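Local atomic coordinates of carbohydrate deacetylase Agd3 (Neosartorya fumigata, PDB entry 6NWZ), a protein that removes acetyl groups, as a zinc-binding carbohydrate deacetylase, from the exopolysaccharide galactosaminogalactan, and is required for biofilm formation in Aspergillus fumigatus. Residues Val61-Leu66 with Thr99-Gln104; Gly134-Thr139 with Leu169-Ala174; Gly244-Asn249 with Val585-Val590; Ile328-Pro333 with Thr348-Ser353. All blocks are in the same frame, centred on the assembly; numbering follows the deposited sequence.

Contact 1. Residues Val61-Leu66 with Thr99-Gln104; sequences VGLPAL and TDQWNQ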
# COMPACT_ATOMS: atom_id res chain seq x y z
N VAL A 61 -23.13 15.48 -22.32
CA VAL A 61 -22.28 16.54 -21.80
C VAL A 61 -21.29 16.91 -22.90
O VAL A 61 -21.02 16.12 -23.81
CB VAL A 61 -21.56 16.07 -20.51
CG1 VAL A 61 -20.46 15.08 -20.83
CG2 VAL A 61 -21.01 17.26 -19.73
N GLY A 62 -20.77 18.13 -22.84
CA GLY A 62 -19.76 18.57 -23.78
C GLY A 62 -18.35 18.27 -23.29
O GLY A 62 -18.09 18.23 -22.09
N LEU A 63 -17.44 18.06 -24.25
CA LEU A 63 -16.06 17.74 -23.89
C LEU A 63 -15.30 19.02 -23.54
O LEU A 63 -15.64 20.11 -24.01
CB LEU A 63 -15.36 17.04 -25.05
CG LEU A 63 -16.15 16.02 -25.85
CD1 LEU A 63 -16.48 16.59 -27.21
CD2 LEU A 63 -15.38 14.72 -25.98
N PRO A 64 -14.26 18.91 -22.70
CA PRO A 64 -13.41 20.09 -22.44
C PRO A 64 -12.59 20.46 -23.67
O PRO A 64 -12.62 19.75 -24.68
CB PRO A 64 -12.53 19.63 -21.28
CG PRO A 64 -12.48 18.13 -21.43
CD PRO A 64 -13.84 17.74 -21.92
N ALA A 65 -11.86 21.57 -23.59
CA ALA A 65 -10.96 21.97 -24.68
C ALA A 65 -9.84 20.95 -24.81
O ALA A 65 -8.97 20.86 -23.94
CB ALA A 65 -10.40 23.36 -24.42
N LEU A 66 -9.84 20.18 -25.90
CA LEU A 66 -8.83 19.14 -26.08
C LEU A 66 -7.46 19.74 -26.40
O LEU A 66 -6.44 19.14 -26.05
CB LEU A 66 -9.25 18.16 -27.18
CG LEU A 66 -10.45 17.26 -26.87
CD1 LEU A 66 -10.67 16.23 -27.96
CD2 LEU A 66 -10.24 16.56 -25.54
N THR A 99 -21.63 10.92 -31.83
CA THR A 99 -20.69 10.48 -32.85
C THR A 99 -19.65 11.55 -33.14
O THR A 99 -18.46 11.26 -33.29
CB THR A 99 -21.45 10.09 -34.12
OG1 THR A 99 -22.15 8.86 -33.90
CG2 THR A 99 -20.50 9.93 -35.29
N ASP A 100 -20.08 12.81 -33.21
CA ASP A 100 -19.14 13.89 -33.47
C ASP A 100 -18.17 14.08 -32.31
O ASP A 100 -17.00 14.42 -32.54
CB ASP A 100 -19.89 15.19 -33.77
CG ASP A 100 -18.96 16.36 -34.03
OD1 ASP A 100 -18.56 17.03 -33.06
OD2 ASP A 100 -18.62 16.59 -35.21
N GLN A 101 -18.62 13.84 -31.08
CA GLN A 101 -17.72 13.94 -29.94
C GLN A 101 -16.65 12.85 -29.97
O GLN A 101 -15.48 13.11 -29.67
CB GLN A 101 -18.51 13.89 -28.63
CG GLN A 101 -19.48 15.05 -28.46
CD GLN A 101 -20.10 15.10 -27.08
OE1 GLN A 101 -20.78 14.17 -26.66
NE2 GLN A 101 -19.85 16.19 -26.36
N TRP A 102 -17.04 11.63 -30.32
CA TRP A 102 -16.05 10.56 -30.43
C TRP A 102 -15.05 10.84 -31.54
O TRP A 102 -13.88 10.44 -31.44
CB TRP A 102 -16.75 9.22 -30.66
CG TRP A 102 -17.25 8.58 -29.41
CD1 TRP A 102 -18.53 8.58 -28.95
CD2 TRP A 102 -16.48 7.85 -28.45
NE1 TRP A 102 -18.61 7.90 -27.76
CE2 TRP A 102 -17.36 7.44 -27.43
CE3 TRP A 102 -15.13 7.50 -28.35
CZ2 TRP A 102 -16.94 6.69 -26.33
CZ3 TRP A 102 -14.71 6.76 -27.26
CH2 TRP A 102 -15.61 6.37 -26.26
N ASN A 103 -15.48 11.51 -32.61
CA ASN A 103 -14.56 11.85 -33.69
C ASN A 103 -13.59 12.95 -33.28
O ASN A 103 -12.44 12.95 -33.72
CB ASN A 103 -15.34 12.25 -34.94
CG ASN A 103 -16.01 11.07 -35.62
OD1 ASN A 103 -15.53 9.94 -35.52
ND2 ASN A 103 -17.11 11.33 -36.32
N GLN A 104 -14.04 13.90 -32.44
CA GLN A 104 -13.11 14.88 -31.89
C GLN A 104 -12.02 14.19 -31.08
O GLN A 104 -10.84 14.56 -31.16
CB GLN A 104 -13.85 15.89 -31.02
CG GLN A 104 -14.93 16.68 -31.73
CD GLN A 104 -15.66 17.62 -30.80
OE1 GLN A 104 -15.04 18.40 -30.07
NE2 GLN A 104 -16.99 17.54 -30.80

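Contact 2. Residues Gly134-Thr139 with Leu169-Ala174; sequences GGCCNT and LWHYPA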
# COMPACT_ATOMS: atom_id res chain seq x y z
N GLY A 134 -21.40 -14.66 -25.91
CA GLY A 134 -21.85 -15.04 -24.59
C GLY A 134 -21.22 -14.25 -23.46
O GLY A 134 -20.20 -13.57 -23.64
N GLY A 135 -21.81 -14.34 -22.27
CA GLY A 135 -21.22 -13.73 -21.11
C GLY A 135 -19.99 -14.48 -20.66
O GLY A 135 -19.39 -15.27 -21.38
N CYS A 136 -19.61 -14.23 -19.41
CA CYS A 136 -18.32 -14.71 -18.93
C CYS A 136 -18.45 -15.97 -18.08
O CYS A 136 -18.34 -17.09 -18.58
CB CYS A 136 -17.61 -13.62 -18.13
SG CYS A 136 -18.12 -13.45 -16.40
N CYS A 137 -18.70 -15.77 -16.78
CA CYS A 137 -18.80 -16.83 -15.80
C CYS A 137 -19.72 -16.36 -14.68
O CYS A 137 -19.62 -15.22 -14.23
CB CYS A 137 -17.43 -17.20 -15.23
SG CYS A 137 -16.25 -17.76 -16.47
N ASN A 138 -20.61 -17.25 -14.25
CA ASN A 138 -21.55 -16.92 -13.18
C ASN A 138 -20.81 -16.84 -11.85
O ASN A 138 -19.58 -16.82 -11.78
CB ASN A 138 -22.68 -17.94 -13.15
CG ASN A 138 -23.45 -18.00 -14.44
OD1 ASN A 138 -23.62 -16.98 -15.12
ND2 ASN A 138 -23.92 -19.18 -14.80
N THR A 139 -21.58 -16.78 -10.76
CA THR A 139 -21.00 -16.72 -9.43
C THR A 139 -20.24 -18.00 -9.12
O THR A 139 -20.74 -19.10 -9.36
CB THR A 139 -22.09 -16.49 -8.38
OG1 THR A 139 -22.92 -15.39 -8.77
CG2 THR A 139 -21.48 -16.20 -7.02
N LEU A 169 -15.71 -10.58 -11.93
CA LEU A 169 -15.59 -9.55 -12.96
C LEU A 169 -16.24 -10.08 -14.23
O LEU A 169 -15.78 -11.07 -14.81
CB LEU A 169 -14.12 -9.20 -13.22
CG LEU A 169 -13.30 -8.70 -12.03
CD1 LEU A 169 -11.84 -8.48 -12.44
CD2 LEU A 169 -13.90 -7.41 -11.48
N TRP A 170 -17.32 -9.42 -14.66
CA TRP A 170 -17.97 -9.82 -15.90
C TRP A 170 -17.08 -9.49 -17.08
O TRP A 170 -16.57 -8.37 -17.19
CB TRP A 170 -19.33 -9.12 -16.02
CG TRP A 170 -20.23 -9.75 -17.03
CD1 TRP A 170 -20.55 -9.26 -18.27
CD2 TRP A 170 -20.95 -10.98 -16.89
NE1 TRP A 170 -21.42 -10.12 -18.91
CE2 TRP A 170 -21.67 -11.18 -18.08
CE3 TRP A 170 -21.04 -11.94 -15.88
CZ2 TRP A 170 -22.48 -12.30 -18.29
CZ3 TRP A 170 -21.84 -13.05 -16.08
CH2 TRP A 170 -22.55 -13.22 -17.28
N HIS A 171 -16.86 -10.47 -17.97
CA HIS A 171 -16.03 -10.27 -19.15
C HIS A 171 -16.68 -10.92 -20.36
O HIS A 171 -17.73 -11.57 -20.25
CB HIS A 171 -14.61 -10.80 -18.93
CG HIS A 171 -14.57 -12.21 -18.41
ND1 HIS A 171 -14.70 -12.51 -17.07
CD2 HIS A 171 -14.40 -13.39 -19.05
CE1 HIS A 171 -14.62 -13.82 -16.91
NE2 HIS A 171 -14.44 -14.38 -18.09
N TYR A 172 -16.07 -10.74 -21.52
CA TYR A 172 -16.60 -11.26 -22.78
C TYR A 172 -15.46 -11.86 -23.59
O TYR A 172 -14.65 -11.13 -24.17
CB TYR A 172 -17.31 -10.17 -23.59
CG TYR A 172 -18.28 -9.32 -22.81
CD1 TYR A 172 -17.86 -8.18 -22.15
CD2 TYR A 172 -19.63 -9.65 -22.75
CE1 TYR A 172 -18.74 -7.39 -21.44
CE2 TYR A 172 -20.53 -8.87 -22.04
CZ TYR A 172 -20.07 -7.74 -21.39
OH TYR A 172 -20.94 -6.94 -20.67
N PRO A 173 -15.35 -13.19 -23.63
CA PRO A 173 -14.35 -13.82 -24.48
C PRO A 173 -14.50 -13.37 -25.93
O PRO A 173 -15.60 -13.35 -26.48
CB PRO A 173 -14.64 -15.31 -24.32
CG PRO A 173 -15.25 -15.42 -22.96
CD PRO A 173 -16.08 -14.17 -22.80
N ALA A 174 -13.38 -12.98 -26.54
CA ALA A 174 -13.40 -12.28 -27.81
C ALA A 174 -12.49 -12.97 -28.82
O ALA A 174 -11.69 -13.85 -28.48
CB ALA A 174 -12.97 -10.82 -27.64

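Contact 3. Residues Gly244-Asn249 with Val585-Val590; sequences GHRRVN and VDWPLV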
# COMPACT_ATOMS: atom_id res chain seq x y z
N GLY A 244 5.02 11.11 -11.55
CA GLY A 244 4.53 10.13 -10.60
C GLY A 244 5.66 9.28 -10.08
O GLY A 244 6.84 9.59 -10.26
N HIS A 245 5.27 8.17 -9.44
CA HIS A 245 6.21 7.35 -8.69
C HIS A 245 5.58 6.01 -8.30
O HIS A 245 4.54 5.98 -7.64
CB HIS A 245 6.67 8.11 -7.44
CG HIS A 245 7.59 7.34 -6.55
ND1 HIS A 245 8.74 6.73 -7.01
CD2 HIS A 245 7.53 7.10 -5.22
CE1 HIS A 245 9.34 6.13 -5.99
NE2 HIS A 245 8.63 6.34 -4.90
N ARG A 246 6.21 4.90 -8.71
CA ARG A 246 5.71 3.55 -8.44
C ARG A 246 6.64 2.86 -7.44
O ARG A 246 7.71 2.38 -7.82
CB ARG A 246 5.61 2.73 -9.72
CG ARG A 246 5.12 1.31 -9.48
CD ARG A 246 5.35 0.42 -10.70
NE ARG A 246 6.73 -0.03 -10.79
CZ ARG A 246 7.29 -0.51 -11.90
NH1 ARG A 246 6.59 -0.59 -13.02
NH2 ARG A 246 8.56 -0.90 -11.89
N ARG A 247 6.20 2.76 -6.19
CA ARG A 247 6.96 2.08 -5.15
C ARG A 247 6.02 1.23 -4.31
O ARG A 247 4.89 1.64 -4.02
CB ARG A 247 7.71 3.10 -4.27
CG ARG A 247 8.27 2.54 -2.96
CD ARG A 247 9.43 1.59 -3.19
NE ARG A 247 10.58 2.26 -3.77
CZ ARG A 247 11.02 2.07 -5.01
NH1 ARG A 247 10.40 1.21 -5.80
NH2 ARG A 247 12.08 2.73 -5.45
N VAL A 248 6.47 0.03 -3.94
CA VAL A 248 5.72 -0.85 -3.05
C VAL A 248 6.53 -1.05 -1.78
O VAL A 248 7.65 -1.57 -1.83
CB VAL A 248 5.40 -2.20 -3.71
CG1 VAL A 248 4.75 -3.14 -2.70
CG2 VAL A 248 4.48 -2.01 -4.89
N ASN A 249 5.97 -0.64 -0.64
CA ASN A 249 6.62 -0.82 0.65
C ASN A 249 5.99 -2.01 1.37
O ASN A 249 4.77 -2.18 1.36
CB ASN A 249 6.50 0.43 1.52
CG ASN A 249 7.38 1.57 1.05
OD1 ASN A 249 6.92 2.70 0.86
ND2 ASN A 249 8.67 1.29 0.88
N VAL A 585 4.79 -9.57 -10.52
CA VAL A 585 5.58 -8.44 -10.98
C VAL A 585 7.05 -8.68 -10.64
O VAL A 585 7.39 -9.57 -9.85
CB VAL A 585 5.11 -7.11 -10.35
CG1 VAL A 585 3.64 -6.86 -10.66
CG2 VAL A 585 5.33 -7.14 -8.86
N ASP A 586 7.92 -7.87 -11.24
CA ASP A 586 9.34 -7.91 -10.92
C ASP A 586 9.78 -6.69 -10.12
O ASP A 586 10.99 -6.42 -10.00
CB ASP A 586 10.19 -8.04 -12.18
CG ASP A 586 10.00 -6.89 -13.15
OD1 ASP A 586 10.55 -5.79 -12.89
OD2 ASP A 586 9.29 -7.07 -14.15
N TRP A 587 8.84 -5.94 -9.55
CA TRP A 587 9.17 -4.75 -8.80
C TRP A 587 9.93 -5.10 -7.52
O TRP A 587 9.80 -6.21 -6.99
CB TRP A 587 7.91 -3.97 -8.44
CG TRP A 587 6.98 -3.72 -9.58
CD1 TRP A 587 7.27 -3.75 -10.92
CD2 TRP A 587 5.58 -3.40 -9.49
NE1 TRP A 587 6.14 -3.47 -11.65
CE2 TRP A 587 5.09 -3.25 -10.80
CE3 TRP A 587 4.71 -3.23 -8.41
CZ2 TRP A 587 3.77 -2.94 -11.06
CZ3 TRP A 587 3.39 -2.92 -8.68
CH2 TRP A 587 2.93 -2.78 -9.99
N PRO A 588 10.73 -4.17 -7.01
CA PRO A 588 11.34 -4.37 -5.70
C PRO A 588 10.32 -4.26 -4.58
O PRO A 588 9.26 -3.64 -4.72
CB PRO A 588 12.38 -3.25 -5.61
CG PRO A 588 12.58 -2.78 -7.02
CD PRO A 588 11.25 -2.98 -7.69
N LEU A 589 10.64 -4.89 -3.45
CA LEU A 589 9.95 -4.68 -2.19
C LEU A 589 10.92 -3.99 -1.25
O LEU A 589 11.99 -4.54 -0.94
CB LEU A 589 9.46 -5.99 -1.59
CG LEU A 589 8.31 -6.72 -2.29
CD1 LEU A 589 8.14 -8.12 -1.73
CD2 LEU A 589 7.02 -5.93 -2.15
N VAL A 590 10.57 -2.79 -0.81
CA VAL A 590 11.46 -1.98 0.02
C VAL A 590 10.80 -1.74 1.36
O VAL A 590 9.69 -1.18 1.42
CB VAL A 590 11.82 -0.65 -0.67
CG1 VAL A 590 12.74 0.14 0.22
CG2 VAL A 590 12.46 -0.91 -2.01
O HOH W 1 9.75 -2.88 -14.23
O HOH W 2 8.67 -0.74 -5.48

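Contact 4. Residues Ile328-Pro333 with Thr348-Ser353; sequences IEYDSP and TDLWPS. With NAG (2-acetamido-2-deoxy-beta-D-glucopyranose), chain B.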
# COMPACT_ATOMS: atom_id res chain seq x y z
N ILE A 328 6.29 -1.51 36.72
CA ILE A 328 5.07 -0.75 36.98
C ILE A 328 3.89 -1.72 37.00
O ILE A 328 3.72 -2.52 36.08
CB ILE A 328 4.88 0.35 35.93
CG1 ILE A 328 6.07 1.31 35.94
CG2 ILE A 328 3.58 1.10 36.18
CD1 ILE A 328 6.31 1.94 37.29
N GLU A 329 3.07 -1.62 38.05
CA GLU A 329 1.98 -2.56 38.25
C GLU A 329 0.72 -1.80 38.65
O GLU A 329 0.77 -0.91 39.50
CB GLU A 329 2.34 -3.59 39.32
CG GLU A 329 1.68 -4.93 39.12
CD GLU A 329 2.51 -6.07 39.68
OE1 GLU A 329 2.97 -5.96 40.83
OE2 GLU A 329 2.70 -7.07 38.95
N TYR A 330 -0.40 -2.16 38.03
CA TYR A 330 -1.69 -1.51 38.27
C TYR A 330 -2.79 -2.43 37.77
O TYR A 330 -2.53 -3.42 37.07
CB TYR A 330 -1.76 -0.14 37.58
CG TYR A 330 -1.45 -0.20 36.11
CD1 TYR A 330 -2.45 -0.47 35.18
CD2 TYR A 330 -0.16 -0.01 35.64
CE1 TYR A 330 -2.16 -0.54 33.82
CE2 TYR A 330 0.14 -0.08 34.29
CZ TYR A 330 -0.87 -0.34 33.39
OH TYR A 330 -0.57 -0.41 32.05
N ASP A 331 -4.02 -2.10 38.13
CA ASP A 331 -5.19 -2.83 37.65
C ASP A 331 -5.77 -2.12 36.43
O ASP A 331 -6.01 -0.90 36.47
CB ASP A 331 -6.25 -2.96 38.74
CG ASP A 331 -5.88 -3.97 39.80
OD1 ASP A 331 -5.08 -3.63 40.70
OD2 ASP A 331 -6.37 -5.11 39.73
N SER A 332 -6.00 -2.87 35.37
CA SER A 332 -6.50 -2.28 34.14
C SER A 332 -8.00 -2.02 34.26
O SER A 332 -8.74 -2.89 34.73
CB SER A 332 -6.22 -3.19 32.96
OG SER A 332 -4.86 -3.58 32.94
N PRO A 333 -8.48 -0.85 33.85
CA PRO A 333 -9.92 -0.59 33.88
C PRO A 333 -10.60 -1.27 32.70
O PRO A 333 -9.94 -1.59 31.70
CB PRO A 333 -10.00 0.94 33.76
CG PRO A 333 -8.80 1.29 32.94
CD PRO A 333 -7.72 0.30 33.33
N THR A 348 -8.22 9.34 35.99
CA THR A 348 -7.53 9.06 37.24
C THR A 348 -6.22 8.34 36.96
O THR A 348 -6.17 7.43 36.12
CB THR A 348 -8.40 8.20 38.18
OG1 THR A 348 -9.68 8.82 38.33
CG2 THR A 348 -7.74 8.06 39.54
N ASP A 349 -5.16 8.74 37.66
CA ASP A 349 -3.86 8.12 37.47
C ASP A 349 -3.89 6.66 37.90
O ASP A 349 -4.49 6.31 38.92
CB ASP A 349 -2.79 8.88 38.25
CG ASP A 349 -2.66 10.33 37.83
OD1 ASP A 349 -2.96 10.64 36.66
OD2 ASP A 349 -2.25 11.17 38.66
N LEU A 350 -3.25 5.79 37.10
CA LEU A 350 -3.07 4.40 37.48
C LEU A 350 -1.65 4.06 37.90
O LEU A 350 -1.45 3.06 38.60
CB LEU A 350 -3.46 3.47 36.32
CG LEU A 350 -4.91 3.54 35.82
CD1 LEU A 350 -5.19 2.37 34.89
CD2 LEU A 350 -5.88 3.55 36.98
N TRP A 351 -0.67 4.87 37.52
CA TRP A 351 0.72 4.56 37.82
C TRP A 351 0.97 4.61 39.32
O TRP A 351 0.37 5.44 40.03
CB TRP A 351 1.65 5.54 37.10
CG TRP A 351 2.03 5.12 35.71
CD1 TRP A 351 1.18 4.86 34.68
CD2 TRP A 351 3.35 4.90 35.21
NE1 TRP A 351 1.89 4.50 33.56
CE2 TRP A 351 3.23 4.51 33.87
CE3 TRP A 351 4.63 5.00 35.78
CZ2 TRP A 351 4.34 4.22 33.07
CZ3 TRP A 351 5.72 4.71 34.99
CH2 TRP A 351 5.57 4.32 33.65
N PRO A 352 1.83 3.73 39.85
CA PRO A 352 2.24 3.86 41.25
C PRO A 352 2.90 5.21 41.49
O PRO A 352 3.64 5.72 40.64
CB PRO A 352 3.22 2.71 41.44
CG PRO A 352 2.85 1.72 40.39
CD PRO A 352 2.39 2.53 39.22
N SER A 353 2.62 5.79 42.65
CA SER A 353 3.16 7.10 42.98
C SER A 353 4.66 7.07 43.23
O SER A 353 5.32 8.10 43.08
CB SER A 353 2.44 7.66 44.20
OG SER A 353 2.39 6.70 45.24
C1 NAG B . -13.22 7.34 32.54
C2 NAG B . -14.36 6.36 32.85
C3 NAG B . -15.28 6.93 33.93
C4 NAG B . -14.48 7.33 35.16
C5 NAG B . -13.39 8.31 34.74
C6 NAG B . -12.49 8.73 35.89
C7 NAG B . -14.86 4.99 30.88
C8 NAG B . -15.74 4.82 29.68
N2 NAG B . -15.12 6.05 31.65
O3 NAG B . -16.26 5.95 34.28
O4 NAG B . -15.34 7.95 36.11
O5 NAG B . -12.55 7.70 33.76
O6 NAG B . -12.02 7.61 36.62
O7 NAG B . -13.96 4.19 31.14

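Contact 1. Residues Val61-Leu66 with Thr99-Gln104
Gln101 reaches from the first turn of a helix to the loop at Val61 and makes the one hydrogen bond between the two segments. Its NE2 donates to the carbonyl O of Val61 at 2.8 Å, with an N-H...O angle of 169°. The acceptor lies in the amide plane, and the donor comes in on a carbonyl lone pair. The chain beyond CG is extended, which carries the amide clear of the helix and up to the loop backbone.

The rest is van der Waals packing of leucine methyls on the helix, partly against oxygens. Leu63 crosses the Gln101 side chain at a slant, its CD1 3.6 Å from Gln101 CG, and the same methyl lies 3.7 Å from Gln104 OE1. That second amide is turned by an intrahelical bond, Gln104 NE2 to Asp100 OD1 at 2.8 Å, which is bent. Farther along, Leu66 brings CD1 to 3.6 Å from the backbone O of Gln104, and both leucines also pack on Leu105.

Lying at the surface of the CBM87 region, the contact is loop-on-helix packing: the segment between strands 51-55 and 67-68 lies against helix 99-112, just before the glycosylated Asn67.

Contact 2. Residues Gly134-Thr139 with Leu169-Ala174
Cys136 and His171 mark the closest approach of two loop segments that run roughly antiparallel, their end-to-end directions 149° apart, with Cys136 CA 5.0 Å from His171 CA and no backbone-to-backbone hydrogen bond between them. The one hydrogen bond between the segments goes to the sulfur of Cys136. The backbone N of His171 donates to Cys136 SG at 3.6 Å, with an angle of 156° at the hydrogen. With SG set between the backbone N and the carbonyl carbon (chi1 82°), the thiol sits among aromatic rings: over one face of the His171 imidazole, its SG 3.9 Å from the ring centroid, and oblique to the six-membered ring of Trp170, again with SG 3.9 Å from the centroid. The Trp170 indole lies along the first segment, one face under Cys136 N and the Asn138 OD1 end near its rim. Its CZ2 comes to 3.4 Å from Gly135 CA, although Gly135 is poorly ordered.

Rotation of the imidazole is fixed at both nitrogens. His171 ND1 bonds back to Leu169 O at 2.9 Å, close to the ring plane, while NE2 pairs with Gln143 OE1; if the Gln143 amide is oriented as modelled, two oxygens so placed could favour a protonated ring. Pro173 closes the end of the contact, its CD 3.8 Å from Gly135 O.

Around this pair of loops, backbone bonds tie Trp170 to Gly217 and Tyr172 to Phe215, and Pro173 to Val132. The His171 ring meets Phe188 of strand 182-188, and Leu169 rests on helix 224-237.

Contact 3. Residues Gly244-Asn249 with Val585-Val590
Asn249 gives its side-chain amide to the backbone of Val590: ND2 meets Val590 O at 2.7 Å in a nearly straight bond, coming from above the carbonyl plane although the oxygen lies in the amide's own plane. Beside it, Val590 N reaches Val248 O in a weak bond of 3.3 Å. A water molecule extends the polar link, accepting from Arg247 NH1 at 2.6 Å and from Val248 N, and donating to Pro588 O at 3.1 Å.

Next comes the Arg246 guanidinium, laid flat on the Trp587 indole with centres 3.5 Å apart and planes at 17°, a cation-pi stack. The bend at chi3 (79°) turns the group onto the ring, and CD lies over the six-membered part. Val585 CB covers the opposite face. Outside partners hold both groups: Arg246 NH2 forms a salt bridge with Asp661 and NH1 a hydrogen bond to Thr155 O, while Trp587 NE1 bonds to Ala156 O. Arg247 forms salt bridges with Glu656 and Asp661.

Hydrophobic packing completes the contact. Val248 CG2 meets the indole edge at Trp587 CE3, 3.7 Å away, while its CG1 lies 3.6 Å from Leu589 CD2, both residues resting on Phe581.

An arginine-tryptophan cation-pi stack thus sits at a domain junction, where the segment leading into strand 252-257, which carries zinc ligands Asp255 and Asp256, meets the deacetylase, CBM87 and C-terminal regions.

Contact 4. Residues Ile328-Pro333 with Thr348-Ser353
Ile328 lies on the indole of Trp351, the compact end of a contact between two arms of one long irregular loop in the deacetylase region, between helices 317-321 and 362-366. No hydrogen bond crosses between the arms; the direct contact between them is van der Waals and CH-pi packing.

The tight part is aliphatic-on-aromatic. Ile328 CG1 makes a CH-pi contact 4.0 Å from the centroid of the six-membered ring of Trp351, while CG2, anti to the backbone N, stands over the middle of the indole and also reaches Pro352 CD at 3.6 Å. The indole is kept from turning by Trp351 NE1 bonding to Glu406 and by an edge-to-face meeting with Phe409 of helix 400-417. Next along, Tyr330 crosses Leu350 at about a right angle; its CB is 3.4 Å from Leu350 O. With chi1 at 54°, its ring rises beside Leu350 CD1, 4.0 Å from Tyr330 CD1, and its hydroxyl bonds to Thr391, near the zinc ligand His392.

The other end is more exposed, though not less closely packed. There Pro333 meets the other arm through Leu350 CD1, 3.6 Å from Pro333 CD, and Asp331 and Thr348 face solvent. At this end Thr348 OG1 shares a hydrogen bond of 3.1 Å with O6 of a GlcNAc belonging to a glycan attached to the protein itself.

How the contacts relate
The four contacts lie apart from one another, none touching another. Contacts 1 and 2 both fall in the CBM87 region, with centres about 31 Å apart, and contact 3 lies about 36 Å and 31 Å from them, centre to centre, near the middle of the molecule. Contact 4 is at the far end, its centre about 69 Å from that of contact 1, and is nested inside the chain loop that contact 3 closes. Zinc sites lie near contacts 3 and 4: the side chain of Val248 is about 8 Å from that of His534, a zinc ligand with Asp530, and the side chain of Tyr330 is about 6 Å from that of His392, which with Asp256 and His388 binds zinc.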